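Local atomic coordinates of glutathione synthetase-like effector 30 (Gpa-GSS30-apo) (Globodera pallida, PDB entry 5OET), a protein that probably serves as a secreted effector in plant parasitism, belonging to the family of ATP-dependent ligases that join gamma-glutamylcysteine to glycine to make glutathione. Residues A[60-64]-A[199-203]; A[89-95]-A[454-459]; A[120-124]-A[360-364]; A[124-129]-A[345-351]. All coordinates share one frame; numbering follows the deposited sequence.

Contact 1: residues A[60-64]-A[199-203]; sequences SNGLV and RFSRL
Leu-63 lays its isobutyl end over one face of the Phe-200 ring, a CH-pi contact in which Leu-63 CD2 stands 3.8 Å from the ring centroid and 20° off the ring normal. Its other methyl, CD1, spans the opposite rim of that face, 3.6 Å from Phe-200 CE1, and also reaches Leu-203 CD2 at 4.2 Å, one turn further along helix 196-210. CD2 touches Arg-199 CB as well, so the leucine rests against two consecutive residues of the helix. Beside this apolar patch Arg-199, extended from CG to NE, runs along the loop. Its NE gives a weak hydrogen bond to Asn-61 O (3.0 Å, N-H...O angle 122°), with the acceptor near the guanidinium plane. At the far end of the same guanidinium, NH1 binds Gly-195 O, just before helix 196-210. Asn-61 ND2 binds Trp-57 O of helix 44-59. In the second shell, Gly-62, with positive phi, and the inverse gamma turn centred on Leu-63 shape the loop, with the leucine directed at helix 196-210; a backbone bond to Leu-87 anchors that turn. The loop thus connects helix 44-59 to strand 64-67 while resting on helix 196-210. Tyr-519 meets the Phe-200 ring nearly parallel, Leu-87 and Leu-89 of strand 83-90 also touch that ring, and the second subunit packs its Leu-59 against Val-64.

Contact 2: residues A[89-95]-A[454-459]; sequences LSLYPSP and IKNHFV
With chi1 at -145°, away from the usual staggered positions, Asn-456 extends its carboxamide from strand 454-459 to segment 89-95, while Ser-94, its OG anti to the carbonyl carbon (chi1 -70°), offers the hydroxyl it meets. This is the irregular end of an antiparallel beta ladder. In the regular part Leu-89 and Val-459 form a hydrogen-bonded pair, Val-459 N to Leu-89 O at 2.9 Å and a weak, longer bond returning from Leu-89 N. Ser-90 and Phe-458 follow as a non-hydrogen-bonded pair, and Leu-91 N still binds His-457 O (2.8 Å). The Leu-89 and Val-459 side chains run alongside each other on one face of the sheet, Leu-89 CD1 against Val-459 CB. Beyond Leu-91, segment 89-95 leaves the ladder, and the carboxamide stands in for backbone pairing. Asn-456 ND2 donates to both Tyr-92 O (2.7 Å) and Ser-94 OG (2.6 Å), each partner close to the amide plane; the donor lies above the carbonyl plane of Tyr-92. Ser-94 OG is also bound to Asp-520 of strand 517-524, which the 94-96 strand joins in parallel. Pro-95 CG meets Ile-454 CG2 in an apolar contact. His-457 ND1 is engaged by Asn-468 N, and the backbone N of His-457 also holds the carboxamide, binding Asn-456 OD1 at 2.8 Å, in the carbonyl plane and on a lone pair.

Contact 3: residues A[120-124]-A[360-364]; sequences CDYEF and MVEKF
Phe-124 is wedged among three residues of segment 360-364, and its ring carries the close-packed part of the contact. Phe-364 points an edge at one face in a T-shaped stack, centroids 5.2 Å apart and planes at 73°; its CZ sits 3.7 Å from Phe-124 CD2, offset toward the rim. The ring's own edge meets Met-360, whose SD lies in the ring plane 3.9 Å from Phe-124 CE1, a Met-aromatic contact. The phenylalanine takes this position because its CG is anti to the backbone N (chi1 175°), which swings the ring off helix 122-127 toward the loop. The solvent side is looser. Exposed Lys-363 lies antiparallel alongside the Phe-124 side chain, its CE 3.8 Å from Phe-124 CD1, and bends at its last torsion to bring NZ to Asp-121 OD2. That salt bridge, Lys-363 NZ to Asp-121 OD2, is long at 3.3 Å and its hydrogen bond weak. The other carboxylate oxygen, OD1, caps the helix by accepting weakly from Phe-124 N, so Asp-121 serves helix start and lysine together. Phe-364 in turn rests on Leu-114 and Ala-118 of helix 98-119, and Arg-117 of that helix binds its carbonyl. The contact thereby ties the start of helix 122-127 to the loop between helices 349-354 and 373-380.

Contact 4: residues A[124-129]-A[345-351]; sequences FLKEAH and LSHTKRM
His-129 NE2 and Thr-348 OG1 meet at 3.2 Å, a hydrogen bond in which either may be the donor. The imidazole is fixed from its other nitrogen too, His-129 ND1 donating to Leu-125 O at 2.6 Å close to the ring plane, so two bonds set its rotation. The ring turns back toward the last turn of helix 122-127, where Leu-125 O lies. Leu-345 CD1 then covers one face in a CH-pi contact, 4.0 Å from the centroid of the His-129 ring and 17° off the normal. Thr-348 OG1 has a second role: as N-cap of helix 349-354 it accepts from Met-351 N. Arg-350 starts anti to its backbone N but kinks at chi2 (54°), and this bend carries Arg-350 NE to Ala-128 O at 3.0 Å, a fairly straight bond whose acceptor lies in the guanidinium plane. Its CG passes alongside the imidazole. Met-351, bent at both chi2 and chi3, curls its thioether into the angle between Leu-125 and Ala-128: SD lies against Leu-125 CD2, and Met-351 CE is 3.8 Å from Ala-128 CB and 3.7 Å from Phe-124 CE2. Leu-125 also packs on segment 345-351 through its CB against Leu-345 CD2 and its CD1 against Ser-346 CB. Ser-346 OG points elsewhere, to Ser-119 OG. The end of helix 122-127 is thus fastened to the turn between helices 342-345 and 349-354, with Ile-141 of helix 141-150 touching both His-129 and Leu-345.

The four contacts form two pairs on opposite sides of the chain's centre, with centres 37 to 40 Å apart from one pair to the other. Contacts 1 and 2 lie 15 Å apart between centres and touch where Phe-200 and Leu-203 of helix 196-210 pack on Leu-89 of strand 83-90, so helix and mixed sheet are joined there. Contacts 3 and 4, only 10 Å apart, share helix 122-127 and Phe-124. Along the chain, contact 4 falls within the span of contact 3, and both within that of contact 2, whereas contact 1 alternates with all of them. Distant segments are therefore brought together separately on each side of this glutathione synthetase-like fold, and contact 1 also reaches the second subunit.

Contact 1: residues A[60-64]-A[199-203]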
loop_
_atom_site.group_PDB
_atom_site.type_symbol
_atom_site.label_atom_id
_atom_site.label_comp_id
_atom_site.label_asym_id
_atom_site.label_seq_id
_atom_site.Cartn_x
_atom_site.Cartn_y
_atom_site.Cartn_z
ATOM N N SER A 60 4.019 2.286 0.467
ATOM C CA SER A 60 2.764 2.964 0.159
ATOM C C SER A 60 1.768 2.132 -0.656
ATOM O O SER A 60 0.652 2.581 -0.912
ATOM C CB SER A 60 3.087 4.270 -0.563
ATOM O OG SER A 60 3.943 5.071 0.262
ATOM N N ASN A 61 2.150 0.923 -1.062
ATOM C CA ASN A 61 1.339 0.143 -1.999
ATOM C C ASN A 61 1.305 -1.348 -1.717
ATOM O O ASN A 61 1.138 -2.144 -2.630
ATOM C CB ASN A 61 1.844 0.419 -3.391
ATOM C CG ASN A 61 1.442 1.773 -3.845
ATOM O OD1 ASN A 61 0.271 1.985 -4.113
ATOM N ND2 ASN A 61 2.361 2.717 -3.847
ATOM N N GLY A 62 1.435 -1.720 -0.441
ATOM C CA GLY A 62 1.211 -3.087 -0.021
ATOM C C GLY A 62 2.298 -4.113 -0.301
ATOM O O GLY A 62 2.082 -5.313 -0.082
ATOM N N LEU A 63 3.475 -3.652 -0.729
ATOM C CA LEU A 63 4.607 -4.553 -0.963
ATOM C C LEU A 63 5.317 -4.747 0.355
ATOM O O LEU A 63 6.443 -4.305 0.550
ATOM C CB LEU A 63 5.532 -4.001 -2.042
ATOM C CG LEU A 63 4.907 -4.023 -3.446
ATOM C CD1 LEU A 63 5.862 -3.349 -4.425
ATOM C CD2 LEU A 63 4.542 -5.437 -3.877
ATOM N N VAL A 64 4.619 -5.434 1.251
ATOM C CA VAL A 64 5.000 -5.537 2.641
ATOM C C VAL A 64 4.652 -6.922 3.164
ATOM O O VAL A 64 3.861 -7.649 2.534
ATOM C CB VAL A 64 4.330 -4.418 3.519
ATOM C CG1 VAL A 64 4.976 -3.059 3.257
ATOM C CG2 VAL A 64 2.819 -4.315 3.294
ATOM N N ARG A 199 1.841 -5.343 -8.224
ATOM C CA ARG A 199 2.416 -4.168 -7.598
ATOM C C ARG A 199 3.893 -3.958 -7.934
ATOM O O ARG A 199 4.303 -2.821 -8.138
ATOM C CB ARG A 199 2.221 -4.222 -6.084
ATOM C CG ARG A 199 0.788 -3.982 -5.657
ATOM C CD ARG A 199 0.511 -4.605 -4.297
ATOM N NE ARG A 199 -0.796 -4.142 -3.861
ATOM C CZ ARG A 199 -1.963 -4.700 -4.186
ATOM N NH1 ARG A 199 -2.034 -5.819 -4.934
ATOM N NH2 ARG A 199 -3.083 -4.131 -3.743
ATOM N N PHE A 200 4.684 -5.025 -7.970
ATOM C CA PHE A 200 6.080 -4.913 -8.406
ATOM C C PHE A 200 6.135 -4.514 -9.865
ATOM O O PHE A 200 6.962 -3.691 -10.273
ATOM C CB PHE A 200 6.882 -6.206 -8.163
ATOM C CG PHE A 200 7.380 -6.330 -6.763
ATOM C CD1 PHE A 200 8.261 -5.384 -6.255
ATOM C CD2 PHE A 200 6.942 -7.364 -5.920
ATOM C CE1 PHE A 200 8.708 -5.459 -4.944
ATOM C CE2 PHE A 200 7.388 -7.434 -4.604
ATOM C CZ PHE A 200 8.271 -6.473 -4.118
ATOM N N SER A 201 5.243 -5.094 -10.643
ATOM C CA SER A 201 5.081 -4.760 -12.050
ATOM C C SER A 201 4.887 -3.252 -12.195
ATOM O O SER A 201 5.605 -2.616 -12.951
ATOM C CB SER A 201 3.899 -5.554 -12.622
ATOM O OG SER A 201 3.763 -5.420 -14.007
ATOM N N ARG A 202 3.968 -2.681 -11.423
ATOM C CA ARG A 202 3.748 -1.223 -11.409
ATOM C C ARG A 202 4.945 -0.430 -10.876
ATOM O O ARG A 202 5.235 0.665 -11.382
ATOM C CB ARG A 202 2.474 -0.833 -10.612
ATOM C CG ARG A 202 1.161 -1.116 -11.360
ATOM C CD ARG A 202 -0.053 -0.413 -10.751
ATOM N NE ARG A 202 -0.282 -0.863 -9.366
ATOM C CZ ARG A 202 -0.491 -0.086 -8.299
ATOM N NH1 ARG A 202 -0.577 1.258 -8.409
ATOM N NH2 ARG A 202 -0.659 -0.671 -7.095
ATOM N N LEU A 203 5.605 -0.962 -9.848
ATOM C CA LEU A 203 6.782 -0.308 -9.271
ATOM C C LEU A 203 7.843 -0.074 -10.329
ATOM O O LEU A 203 8.350 1.029 -10.470
ATOM C CB LEU A 203 7.396 -1.130 -8.127
ATOM C CG LEU A 203 8.657 -0.543 -7.467
ATOM C CD1 LEU A 203 8.497 0.937 -7.135
ATOM C CD2 LEU A 203 9.018 -1.343 -6.229
#

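Contact 2: residues A[89-95]-A[454-459]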
loop_
_atom_site.group_PDB
_atom_site.type_symbol
_atom_site.label_atom_id
_atom_site.label_comp_id
_atom_site.label_asym_id
_atom_site.label_seq_id
_atom_site.Cartn_x
_atom_site.Cartn_y
_atom_site.Cartn_z
ATOM N N LEU A 89 13.559 -6.088 -3.155
ATOM C CA LEU A 89 13.241 -5.859 -4.551
ATOM C C LEU A 89 14.492 -5.451 -5.321
ATOM O O LEU A 89 15.467 -4.942 -4.756
ATOM C CB LEU A 89 12.190 -4.759 -4.663
ATOM C CG LEU A 89 12.525 -3.380 -4.029
ATOM C CD1 LEU A 89 13.023 -2.386 -5.064
ATOM C CD2 LEU A 89 11.337 -2.760 -3.304
ATOM N N SER A 90 14.472 -5.708 -6.613
ATOM C CA SER A 90 15.493 -5.187 -7.488
ATOM C C SER A 90 15.032 -3.778 -7.823
ATOM O O SER A 90 13.814 -3.530 -7.908
ATOM C CB SER A 90 15.615 -6.033 -8.745
ATOM O OG SER A 90 14.384 -6.051 -9.432
ATOM N N LEU A 91 15.985 -2.861 -7.991
ATOM C CA LEU A 91 15.652 -1.465 -8.233
ATOM C C LEU A 91 15.010 -1.278 -9.609
ATOM O O LEU A 91 14.053 -0.493 -9.763
ATOM C CB LEU A 91 16.895 -0.590 -8.121
ATOM C CG LEU A 91 16.707 0.939 -8.174
ATOM C CD1 LEU A 91 15.742 1.461 -7.135
ATOM C CD2 LEU A 91 18.036 1.637 -7.983
ATOM N N TYR A 92 15.534 -2.007 -10.589
ATOM C CA TYR A 92 15.105 -1.901 -11.960
ATOM C C TYR A 92 14.770 -3.287 -12.452
ATOM O O TYR A 92 15.251 -4.288 -11.894
ATOM C CB TYR A 92 16.213 -1.270 -12.822
ATOM C CG TYR A 92 16.359 0.221 -12.606
ATOM C CD1 TYR A 92 15.395 1.101 -13.085
ATOM C CD2 TYR A 92 17.448 0.748 -11.896
ATOM C CE1 TYR A 92 15.499 2.465 -12.870
ATOM C CE2 TYR A 92 17.571 2.129 -11.675
ATOM C CZ TYR A 92 16.583 2.986 -12.166
ATOM O OH TYR A 92 16.664 4.353 -11.986
ATOM N N PRO A 93 13.933 -3.368 -13.495
ATOM C CA PRO A 93 13.575 -4.683 -14.001
ATOM C C PRO A 93 14.768 -5.314 -14.697
ATOM O O PRO A 93 15.527 -4.618 -15.355
ATOM C CB PRO A 93 12.409 -4.402 -14.957
ATOM C CG PRO A 93 12.481 -2.960 -15.283
ATOM C CD PRO A 93 13.273 -2.273 -14.222
ATOM N N SER A 94 14.967 -6.607 -14.486
ATOM C CA SER A 94 16.116 -7.321 -15.054
ATOM C C SER A 94 15.782 -7.675 -16.496
ATOM O O SER A 94 14.625 -7.984 -16.790
ATOM C CB SER A 94 16.422 -8.593 -14.260
ATOM O OG SER A 94 16.954 -8.282 -12.974
ATOM N N PRO A 95 16.777 -7.616 -17.398
ATOM C CA PRO A 95 16.499 -7.976 -18.792
ATOM C C PRO A 95 16.237 -9.475 -18.970
ATOM O O PRO A 95 16.800 -10.302 -18.251
ATOM C CB PRO A 95 17.760 -7.548 -19.538
ATOM C CG PRO A 95 18.818 -7.523 -18.498
ATOM C CD PRO A 95 18.159 -7.148 -17.217
ATOM N N ILE A 454 22.691 -11.645 -15.031
ATOM C CA ILE A 454 22.507 -10.243 -15.390
ATOM C C ILE A 454 22.925 -9.384 -14.196
ATOM O O ILE A 454 23.176 -9.899 -13.108
ATOM C CB ILE A 454 21.059 -9.950 -15.878
ATOM C CG1 ILE A 454 20.011 -10.219 -14.793
ATOM C CG2 ILE A 454 20.737 -10.767 -17.124
ATOM C CD1 ILE A 454 19.728 -9.049 -13.871
ATOM N N LYS A 455 23.017 -8.079 -14.428
ATOM C CA LYS A 455 23.400 -7.093 -13.418
ATOM C C LYS A 455 22.162 -6.287 -13.000
ATOM O O LYS A 455 21.344 -5.902 -13.843
ATOM C CB LYS A 455 24.466 -6.146 -13.981
ATOM C CG LYS A 455 25.832 -6.773 -14.279
ATOM C CD LYS A 455 26.851 -6.537 -13.157
ATOM C CE LYS A 455 28.298 -6.425 -13.680
ATOM N NZ LYS A 455 29.061 -7.710 -13.665
ATOM N N ASN A 456 22.030 -6.038 -11.701
ATOM C CA ASN A 456 20.945 -5.235 -11.165
ATOM C C ASN A 456 21.349 -4.723 -9.786
ATOM O O ASN A 456 22.434 -5.077 -9.269
ATOM C CB ASN A 456 19.663 -6.074 -11.080
ATOM C CG ASN A 456 18.403 -5.263 -11.369
ATOM O OD1 ASN A 456 18.281 -4.123 -10.918
ATOM N ND2 ASN A 456 17.476 -5.834 -12.119
ATOM N N HIS A 457 20.502 -3.886 -9.200
ATOM C CA HIS A 457 20.725 -3.378 -7.854
ATOM C C HIS A 457 19.658 -3.922 -6.907
ATOM O O HIS A 457 18.491 -3.996 -7.262
ATOM C CB HIS A 457 20.685 -1.849 -7.865
ATOM C CG HIS A 457 21.396 -1.249 -9.030
ATOM N ND1 HIS A 457 22.765 -1.225 -9.127
ATOM C CD2 HIS A 457 20.924 -0.675 -10.161
ATOM C CE1 HIS A 457 23.109 -0.665 -10.273
ATOM N NE2 HIS A 457 22.009 -0.334 -10.927
ATOM N N PHE A 458 20.055 -4.270 -5.691
ATOM C CA PHE A 458 19.171 -4.925 -4.715
ATOM C C PHE A 458 18.867 -4.013 -3.519
ATOM O O PHE A 458 19.777 -3.548 -2.854
ATOM C CB PHE A 458 19.863 -6.193 -4.209
ATOM C CG PHE A 458 19.759 -7.381 -5.126
ATOM C CD1 PHE A 458 19.308 -7.284 -6.445
ATOM C CD2 PHE A 458 20.151 -8.646 -4.639
ATOM C CE1 PHE A 458 19.221 -8.428 -7.239
ATOM C CE2 PHE A 458 20.062 -9.782 -5.435
ATOM C CZ PHE A 458 19.597 -9.671 -6.740
ATOM N N VAL A 459 17.594 -3.782 -3.241
ATOM C CA VAL A 459 17.174 -2.872 -2.180
ATOM C C VAL A 459 16.596 -3.676 -1.032
ATOM O O VAL A 459 15.617 -4.374 -1.221
ATOM C CB VAL A 459 16.095 -1.922 -2.704
ATOM C CG1 VAL A 459 15.710 -0.896 -1.644
ATOM C CG2 VAL A 459 16.595 -1.260 -3.967
#

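Contact 3: residues A[120-124]-A[360-364]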
loop_
_atom_site.group_PDB
_atom_site.type_symbol
_atom_site.label_atom_id
_atom_site.label_comp_id
_atom_site.label_asym_id
_atom_site.label_seq_id
_atom_site.Cartn_x
_atom_site.Cartn_y
_atom_site.Cartn_z
ATOM N N CYS A 120 -6.749 -36.163 -12.149
ATOM C CA CYS A 120 -7.981 -36.956 -12.349
ATOM C C CYS A 120 -7.765 -38.474 -12.482
ATOM O O CYS A 120 -8.730 -39.193 -12.677
ATOM C CB CYS A 120 -8.730 -36.466 -13.607
ATOM S SG CYS A 120 -9.274 -34.737 -13.564
ATOM N N ASP A 121 -6.524 -38.955 -12.400
ATOM C CA ASP A 121 -6.184 -40.374 -12.631
ATOM C C ASP A 121 -5.357 -40.882 -11.446
ATOM O O ASP A 121 -4.136 -41.024 -11.550
ATOM C CB ASP A 121 -5.413 -40.521 -13.961
ATOM C CG ASP A 121 -5.259 -41.993 -14.422
ATOM O OD1 ASP A 121 -5.593 -42.934 -13.657
ATOM O OD2 ASP A 121 -4.795 -42.208 -15.573
ATOM N N TYR A 122 -6.045 -41.145 -10.331
ATOM C CA TYR A 122 -5.411 -41.581 -9.077
ATOM C C TYR A 122 -4.531 -42.835 -9.231
ATOM O O TYR A 122 -3.432 -42.907 -8.664
ATOM C CB TYR A 122 -6.465 -41.840 -7.991
ATOM C CG TYR A 122 -5.906 -42.067 -6.588
ATOM C CD1 TYR A 122 -4.854 -41.289 -6.086
ATOM C CD2 TYR A 122 -6.449 -43.024 -5.748
ATOM C CE1 TYR A 122 -4.352 -41.476 -4.807
ATOM C CE2 TYR A 122 -5.958 -43.213 -4.455
ATOM C CZ TYR A 122 -4.906 -42.433 -3.993
ATOM O OH TYR A 122 -4.387 -42.586 -2.726
ATOM N N GLU A 123 -5.014 -43.822 -9.977
ATOM C CA GLU A 123 -4.182 -44.989 -10.228
ATOM C C GLU A 123 -2.859 -44.641 -10.965
ATOM O O GLU A 123 -1.834 -45.245 -10.653
ATOM C CB GLU A 123 -4.986 -46.152 -10.842
ATOM C CG GLU A 123 -5.318 -47.251 -9.820
ATOM C CD GLU A 123 -4.081 -48.095 -9.444
ATOM O OE1 GLU A 123 -3.608 -47.998 -8.284
ATOM O OE2 GLU A 123 -3.562 -48.836 -10.326
ATOM N N PHE A 124 -2.858 -43.658 -11.870
ATOM C CA PHE A 124 -1.621 -43.240 -12.525
ATOM C C PHE A 124 -0.627 -42.660 -11.530
ATOM O O PHE A 124 0.558 -43.024 -11.542
ATOM C CB PHE A 124 -1.864 -42.227 -13.651
ATOM C CG PHE A 124 -0.594 -41.708 -14.258
ATOM C CD1 PHE A 124 0.209 -42.541 -15.031
ATOM C CD2 PHE A 124 -0.166 -40.408 -14.010
ATOM C CE1 PHE A 124 1.404 -42.079 -15.578
ATOM C CE2 PHE A 124 1.026 -39.937 -14.554
ATOM C CZ PHE A 124 1.814 -40.773 -15.345
ATOM N N MET A 360 5.075 -40.212 -21.286
ATOM C CA MET A 360 4.318 -39.862 -20.087
ATOM C C MET A 360 3.513 -38.570 -20.207
ATOM O O MET A 360 2.480 -38.440 -19.561
ATOM C CB MET A 360 5.238 -39.807 -18.876
ATOM C CG MET A 360 5.843 -41.154 -18.507
ATOM S SD MET A 360 4.691 -42.267 -17.685
ATOM C CE MET A 360 5.653 -43.786 -17.761
ATOM N N VAL A 361 3.975 -37.623 -21.013
ATOM C CA VAL A 361 3.194 -36.413 -21.342
ATOM C C VAL A 361 2.166 -36.738 -22.421
ATOM O O VAL A 361 0.999 -36.389 -22.298
ATOM C CB VAL A 361 4.086 -35.245 -21.834
ATOM C CG1 VAL A 361 3.247 -34.073 -22.316
ATOM C CG2 VAL A 361 5.034 -34.780 -20.743
ATOM N N GLU A 362 2.617 -37.432 -23.465
ATOM C CA GLU A 362 1.787 -37.748 -24.643
ATOM C C GLU A 362 0.472 -38.435 -24.246
ATOM O O GLU A 362 -0.558 -38.219 -24.877
ATOM C CB GLU A 362 2.584 -38.611 -25.641
ATOM C CG GLU A 362 3.619 -37.849 -26.482
ATOM C CD GLU A 362 4.895 -37.436 -25.740
ATOM O OE1 GLU A 362 5.721 -36.679 -26.321
ATOM O OE2 GLU A 362 5.084 -37.859 -24.572
ATOM N N LYS A 363 0.537 -39.228 -23.175
ATOM C CA LYS A 363 -0.593 -39.964 -22.593
ATOM C C LYS A 363 -1.831 -39.098 -22.311
ATOM O O LYS A 363 -2.945 -39.573 -22.446
ATOM C CB LYS A 363 -0.113 -40.642 -21.293
ATOM C CG LYS A 363 -1.110 -41.533 -20.566
ATOM C CD LYS A 363 -0.612 -41.864 -19.162
ATOM C CE LYS A 363 -1.332 -43.044 -18.516
ATOM N NZ LYS A 363 -2.729 -42.716 -18.116
ATOM N N PHE A 364 -1.638 -37.839 -21.919
ATOM C CA PHE A 364 -2.752 -36.945 -21.578
ATOM C C PHE A 364 -3.160 -35.963 -22.689
ATOM O O PHE A 364 -3.899 -35.021 -22.414
ATOM C CB PHE A 364 -2.389 -36.175 -20.301
ATOM C CG PHE A 364 -2.090 -37.070 -19.131
ATOM C CD1 PHE A 364 -3.125 -37.568 -18.338
ATOM C CD2 PHE A 364 -0.786 -37.445 -18.841
ATOM C CE1 PHE A 364 -2.862 -38.408 -17.271
ATOM C CE2 PHE A 364 -0.514 -38.292 -17.783
ATOM C CZ PHE A 364 -1.553 -38.770 -16.990
#

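Contact 4: residues A[124-129]-A[345-351]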
loop_
_atom_site.group_PDB
_atom_site.type_symbol
_atom_site.label_atom_id
_atom_site.label_comp_id
_atom_site.label_asym_id
_atom_site.label_seq_id
_atom_site.Cartn_x
_atom_site.Cartn_y
_atom_site.Cartn_z
ATOM N N PHE A 124 -2.858 -43.658 -11.870
ATOM C CA PHE A 124 -1.621 -43.240 -12.525
ATOM C C PHE A 124 -0.627 -42.660 -11.530
ATOM O O PHE A 124 0.558 -43.024 -11.542
ATOM C CB PHE A 124 -1.864 -42.227 -13.651
ATOM C CG PHE A 124 -0.594 -41.708 -14.258
ATOM C CD1 PHE A 124 0.209 -42.541 -15.031
ATOM C CD2 PHE A 124 -0.166 -40.408 -14.010
ATOM C CE1 PHE A 124 1.404 -42.079 -15.578
ATOM C CE2 PHE A 124 1.026 -39.937 -14.554
ATOM C CZ PHE A 124 1.814 -40.773 -15.345
ATOM N N LEU A 125 -1.119 -41.753 -10.689
ATOM C CA LEU A 125 -0.295 -41.108 -9.665
ATOM C C LEU A 125 0.298 -42.144 -8.717
ATOM O O LEU A 125 1.498 -42.124 -8.478
ATOM C CB LEU A 125 -1.105 -40.073 -8.875
ATOM C CG LEU A 125 -1.641 -38.833 -9.603
ATOM C CD1 LEU A 125 -2.161 -37.798 -8.616
ATOM C CD2 LEU A 125 -0.566 -38.209 -10.468
ATOM N N LYS A 126 -0.539 -43.058 -8.213
ATOM C CA LYS A 126 -0.075 -44.175 -7.372
ATOM C C LYS A 126 0.991 -45.003 -8.072
ATOM O O LYS A 126 2.003 -45.335 -7.469
ATOM C CB LYS A 126 -1.236 -45.083 -6.930
ATOM C CG LYS A 126 -2.008 -44.570 -5.711
ATOM C CD LYS A 126 -3.164 -45.491 -5.296
ATOM C CE LYS A 126 -2.729 -46.684 -4.446
ATOM N NZ LYS A 126 -2.725 -47.998 -5.164
ATOM N N GLU A 127 0.783 -45.315 -9.350
ATOM C CA GLU A 127 1.763 -46.112 -10.114
ATOM C C GLU A 127 3.107 -45.402 -10.241
ATOM O O GLU A 127 4.135 -46.059 -10.236
ATOM C CB GLU A 127 1.223 -46.542 -11.492
ATOM C CG GLU A 127 1.670 -47.942 -11.878
ATOM C CD GLU A 127 3.086 -48.024 -12.461
ATOM O OE1 GLU A 127 3.599 -46.991 -12.970
ATOM O OE2 GLU A 127 3.687 -49.136 -12.433
ATOM N N ALA A 128 3.099 -44.066 -10.291
ATOM C CA ALA A 128 4.330 -43.274 -10.365
ATOM C C ALA A 128 5.140 -43.149 -9.046
ATOM O O ALA A 128 6.212 -42.547 -9.075
ATOM C CB ALA A 128 4.007 -41.901 -10.921
ATOM N N HIS A 129 4.654 -43.724 -7.931
ATOM C CA HIS A 129 5.346 -43.747 -6.626
ATOM C C HIS A 129 5.449 -45.137 -5.947
ATOM O O HIS A 129 5.517 -46.216 -6.580
ATOM C CB HIS A 129 4.619 -42.824 -5.642
ATOM C CG HIS A 129 4.400 -41.412 -6.127
ATOM N ND1 HIS A 129 3.483 -41.089 -7.102
ATOM C CD2 HIS A 129 4.914 -40.231 -5.704
ATOM C CE1 HIS A 129 3.474 -39.780 -7.293
ATOM N NE2 HIS A 129 4.334 -39.233 -6.455
ATOM N N LEU A 345 -0.145 -34.737 -4.583
ATOM C CA LEU A 345 0.487 -35.947 -5.112
ATOM C C LEU A 345 0.978 -35.756 -6.576
ATOM O O LEU A 345 2.046 -36.240 -6.953
ATOM C CB LEU A 345 -0.487 -37.135 -4.998
ATOM C CG LEU A 345 0.050 -38.548 -5.222
ATOM C CD1 LEU A 345 1.165 -38.891 -4.254
ATOM C CD2 LEU A 345 -1.077 -39.558 -5.093
ATOM N N SER A 346 0.218 -35.029 -7.388
ATOM C CA SER A 346 0.626 -34.780 -8.778
ATOM C C SER A 346 1.673 -33.669 -8.935
ATOM O O SER A 346 2.090 -33.387 -10.055
ATOM C CB SER A 346 -0.598 -34.474 -9.662
ATOM O OG SER A 346 -1.012 -33.123 -9.555
ATOM N N HIS A 347 2.090 -33.029 -7.847
ATOM C CA HIS A 347 3.116 -31.975 -7.927
ATOM C C HIS A 347 4.371 -32.292 -7.119
ATOM O O HIS A 347 5.209 -31.429 -6.877
ATOM C CB HIS A 347 2.511 -30.637 -7.500
ATOM C CG HIS A 347 1.568 -30.065 -8.504
ATOM N ND1 HIS A 347 0.395 -30.692 -8.869
ATOM C CD2 HIS A 347 1.634 -28.931 -9.233
ATOM C CE1 HIS A 347 -0.228 -29.957 -9.771
ATOM N NE2 HIS A 347 0.507 -28.884 -10.014
ATOM N N THR A 348 4.531 -33.541 -6.718
ATOM C CA THR A 348 5.814 -33.944 -6.183
ATOM C C THR A 348 6.853 -33.766 -7.270
ATOM O O THR A 348 6.540 -33.725 -8.464
ATOM C CB THR A 348 5.838 -35.419 -5.698
ATOM O OG1 THR A 348 5.631 -36.315 -6.802
ATOM C CG2 THR A 348 4.790 -35.654 -4.605
ATOM N N LYS A 349 8.098 -33.664 -6.848
ATOM C CA LYS A 349 9.207 -33.550 -7.780
ATOM C C LYS A 349 9.466 -34.899 -8.433
ATOM O O LYS A 349 10.010 -34.948 -9.522
ATOM C CB LYS A 349 10.462 -33.046 -7.074
ATOM C CG LYS A 349 11.280 -32.035 -7.857
ATOM C CD LYS A 349 11.968 -31.095 -6.881
ATOM C CE LYS A 349 10.984 -30.115 -6.238
ATOM N NZ LYS A 349 11.290 -30.000 -4.788
ATOM N N ARG A 350 9.098 -35.982 -7.755
ATOM C CA ARG A 350 9.078 -37.315 -8.356
ATOM C C ARG A 350 8.252 -37.343 -9.657
ATOM O O ARG A 350 8.678 -37.867 -10.670
ATOM C CB ARG A 350 8.522 -38.316 -7.341
ATOM C CG ARG A 350 8.210 -39.720 -7.848
ATOM C CD ARG A 350 9.391 -40.350 -8.532
ATOM N NE ARG A 350 9.057 -41.667 -9.056
ATOM C CZ ARG A 350 9.861 -42.416 -9.810
ATOM N NH1 ARG A 350 11.057 -41.988 -10.155
ATOM N NH2 ARG A 350 9.459 -43.608 -10.221
ATOM N N MET A 351 7.077 -36.751 -9.598
ATOM C CA MET A 351 6.130 -36.744 -10.697
ATOM C C MET A 351 6.615 -35.883 -11.828
ATOM O O MET A 351 6.416 -36.197 -12.981
ATOM C CB MET A 351 4.796 -36.182 -10.192
ATOM C CG MET A 351 3.641 -36.288 -11.165
ATOM S SD MET A 351 3.133 -37.988 -11.304
ATOM C CE MET A 351 3.985 -38.549 -12.790
#